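L544 (Acanthamoeba polyphaga mimivirus, PDB 4AMQ) probably acts as a metal-dependent nucleotidyl transferase, binding manganese and magnesium ions, and is a component of the giant virus particle. Local coordinates at residues I82-R85 with I86-I90. Sequence-based numbering, arbitrary orientation.
Sequences IYQR and IVDLI
Ile86 meets Ile82 one helical turn back: its amide N donates to Ile82 O at 3.1 Å. Between the side chains, Ile82 CG1 and Ile86 CG1 come within 4.4 Å, a loose apolar contact on the buried side of the helix.

Val87 N donates to Tyr83 O in a fairly straight bond. The same two residues also form a CH-pi contact, in which Val87 CG2 stands 4.0 Å from the centroid of the Tyr83 ring, 21° off its normal, therefore over a face and displaced toward the hydroxyl end. The ring swings beside its own carbonyl carbon, with CG lying opposite the backbone N, which brings it alongside the next turn, while Tyr83 OH is hydrogen-bonded to Val172 O of helix 169-174.

Asp88 N closes the turn on Gln84 O. Its carboxylate OD1 also receives Gln84 NE2 at 2.8 Å, but the 122° angle at the hydrogen makes this bond weak, and the amide and carboxylate planes stand 69° apart. The other oxygen, OD2, accepts from a water that in turn accepts from Arg85 NH1 (3.0 Å), so acid and guanidinium are linked through solvent.

Leu89 N bonds to Arg85 O at 3.0 Å, and Leu89 CD2 lies over one face of the Arg85 guanidinium, nearest to NH2 (3.9 Å) and not centred over CZ. A bend at the second torsion carries the arginine chain over the leucine, and Arg85 NE is hydrogen-bonded to Val44 O.

Successive i to i+4 amide bonds with side-chain pairs at the same spacing are the signature of an alpha-helix, here helix 82-93, packed against the mixed beta-sheet of the nucleotidyltransferase domain through Ile82 on Leu197 and Leu89 on Tyr201.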
ATOM      1  N   ILE A  82      13.336  10.580  19.424  1.00 43.99           N
ATOM      2  CA  ILE A  82      12.671  10.299  18.154  1.00 43.16           C
ATOM      3  C   ILE A  82      11.215  10.761  18.175  1.00 39.88           C
ATOM      4  O   ILE A  82      10.675  11.184  17.155  1.00 40.35           O
ATOM      5  CB  ILE A  82      12.739   8.801  17.779  1.00 39.07           C
ATOM      6  CG1 ILE A  82      12.226   8.580  16.353  1.00 38.72           C
ATOM      7  CG2 ILE A  82      11.941   7.967  18.762  1.00 40.19           C
ATOM      8  CD1 ILE A  82      13.008   9.322  15.290  1.00 35.35           C
ATOM      9  N   TYR A  83      10.587  10.682  19.343  1.00 41.59           N
ATOM     10  CA  TYR A  83       9.197  11.091  19.485  1.00 40.97           C
ATOM     11  C   TYR A  83       9.030  12.570  19.169  1.00 42.08           C
ATOM     12  O   TYR A  83       8.172  12.950  18.373  1.00 41.08           O
ATOM     13  CB  TYR A  83       8.683  10.786  20.893  1.00 43.18           C
ATOM     14  CG  TYR A  83       7.336  11.400  21.194  1.00 44.92           C
ATOM     15  CD1 TYR A  83       6.198  10.992  20.513  1.00 44.14           C
ATOM     16  CD2 TYR A  83       7.203  12.386  22.161  1.00 47.37           C
ATOM     17  CE1 TYR A  83       4.963  11.551  20.784  1.00 43.65           C
ATOM     18  CE2 TYR A  83       5.971  12.952  22.442  1.00 46.72           C
ATOM     19  CZ  TYR A  83       4.854  12.529  21.749  1.00 47.17           C
ATOM     20  OH  TYR A  83       3.626  13.088  22.022  1.00 47.94           O
ATOM     21  N   GLN A  84       9.864  13.400  19.787  1.00 42.67           N
ATOM     22  CA  GLN A  84       9.772  14.844  19.611  1.00 44.22           C
ATOM     23  C   GLN A  84      10.036  15.267  18.165  1.00 44.10           C
ATOM     24  O   GLN A  84       9.477  16.258  17.691  1.00 43.07           O
ATOM     25  CB  GLN A  84      10.719  15.571  20.570  1.00 46.13           C
ATOM     26  CG  GLN A  84      10.679  17.089  20.455  1.00 48.12           C
ATOM     27  CD  GLN A  84       9.300  17.662  20.725  1.00 54.90           C
ATOM     28  OE1 GLN A  84       8.567  17.172  21.588  1.00 55.78           O
ATOM     29  NE2 GLN A  84       8.937  18.702  19.981  1.00 48.37           N
ATOM     30  N   ARG A  85      10.880  14.514  17.465  1.00 39.00           N
ATOM     31  CA  ARG A  85      11.145  14.785  16.053  1.00 39.50           C
ATOM     32  C   ARG A  85       9.940  14.438  15.173  1.00 38.48           C
ATOM     33  O   ARG A  85       9.716  15.066  14.142  1.00 36.87           O
ATOM     34  CB  ARG A  85      12.389  14.030  15.576  1.00 39.33           C
ATOM     35  CG  ARG A  85      12.623  14.073  14.069  1.00 38.50           C
ATOM     36  CD  ARG A  85      12.745  15.501  13.534  1.00 42.43           C
ATOM     37  NE  ARG A  85      13.031  15.515  12.101  1.00 34.58           N
ATOM     38  CZ  ARG A  85      12.880  16.576  11.314  1.00 39.48           C
ATOM     39  NH1 ARG A  85      12.439  17.720  11.819  1.00 41.30           N
ATOM     40  NH2 ARG A  85      13.165  16.492  10.020  1.00 33.88           N
ATOM     41  N   ILE A  86       9.173  13.434  15.586  1.00 37.70           N
ATOM     42  CA  ILE A  86       7.962  13.060  14.867  1.00 40.21           C
ATOM     43  C   ILE A  86       6.887  14.113  15.108  1.00 40.36           C
ATOM     44  O   ILE A  86       6.124  14.457  14.205  1.00 38.72           O
ATOM     45  CB  ILE A  86       7.446  11.669  15.291  1.00 36.35           C
ATOM     46  CG1 ILE A  86       8.528  10.612  15.060  1.00 40.72           C
ATOM     47  CG2 ILE A  86       6.189  11.305  14.519  1.00 31.51           C
ATOM     48  CD1 ILE A  86       9.104  10.626  13.657  1.00 36.92           C
ATOM     49  N   VAL A  87       6.841  14.628  16.332  1.00 38.80           N
ATOM     50  CA  VAL A  87       5.935  15.714  16.670  1.00 40.31           C
ATOM     51  C   VAL A  87       6.251  16.941  15.823  1.00 38.34           C
ATOM     52  O   VAL A  87       5.348  17.595  15.305  1.00 39.21           O
ATOM     53  CB  VAL A  87       6.009  16.066  18.167  1.00 41.29           C
ATOM     54  CG1 VAL A  87       5.345  17.408  18.439  1.00 40.66           C
ATOM     55  CG2 VAL A  87       5.363  14.967  18.995  1.00 38.24           C
ATOM     56  N   ASP A  88       7.538  17.242  15.677  1.00 36.89           N
ATOM     57  CA  ASP A  88       7.966  18.366  14.851  1.00 40.23           C
ATOM     58  C   ASP A  88       7.522  18.178  13.402  1.00 37.83           C
ATOM     59  O   ASP A  88       7.008  19.102  12.778  1.00 38.93           O
ATOM     60  CB  ASP A  88       9.483  18.547  14.927  1.00 42.01           C
ATOM     61  CG  ASP A  88       9.951  18.969  16.309  1.00 49.70           C
ATOM     62  OD1 ASP A  88       9.118  18.992  17.239  1.00 48.25           O
ATOM     63  OD2 ASP A  88      11.156  19.267  16.470  1.00 46.71           O
ATOM     64  N   LEU A  89       7.720  16.978  12.871  1.00 35.48           N
ATOM     65  CA  LEU A  89       7.275  16.669  11.517  1.00 35.61           C
ATOM     66  C   LEU A  89       5.773  16.893  11.370  1.00 34.32           C
ATOM     67  O   LEU A  89       5.322  17.565  10.444  1.00 33.10           O
ATOM     68  CB  LEU A  89       7.635  15.229  11.140  1.00 35.53           C
ATOM     69  CG  LEU A  89       9.084  14.998  10.707  1.00 35.40           C
ATOM     70  CD1 LEU A  89       9.364  13.515  10.521  1.00 34.07           C
ATOM     71  CD2 LEU A  89       9.384  15.767   9.425  1.00 33.48           C
ATOM     72  N   ILE A  90       5.003  16.329  12.291  1.00 33.90           N
ATOM     73  CA  ILE A  90       3.553  16.456  12.246  1.00 32.90           C
ATOM     74  C   ILE A  90       3.112  17.919  12.237  1.00 34.37           C
ATOM     75  O   ILE A  90       2.310  18.318  11.401  1.00 33.79           O
ATOM     76  CB  ILE A  90       2.883  15.686  13.403  1.00 33.57           C
ATOM     77  CG1 ILE A  90       3.156  14.185  13.255  1.00 35.74           C
ATOM     78  CG2 ILE A  90       1.381  15.958  13.436  1.00 32.27           C
ATOM     79  CD1 ILE A  90       2.540  13.328  14.347  1.00 35.19           C
TER
HETATM   80  O   HOH W   1      12.812  18.813  14.615  1.00 46.91           O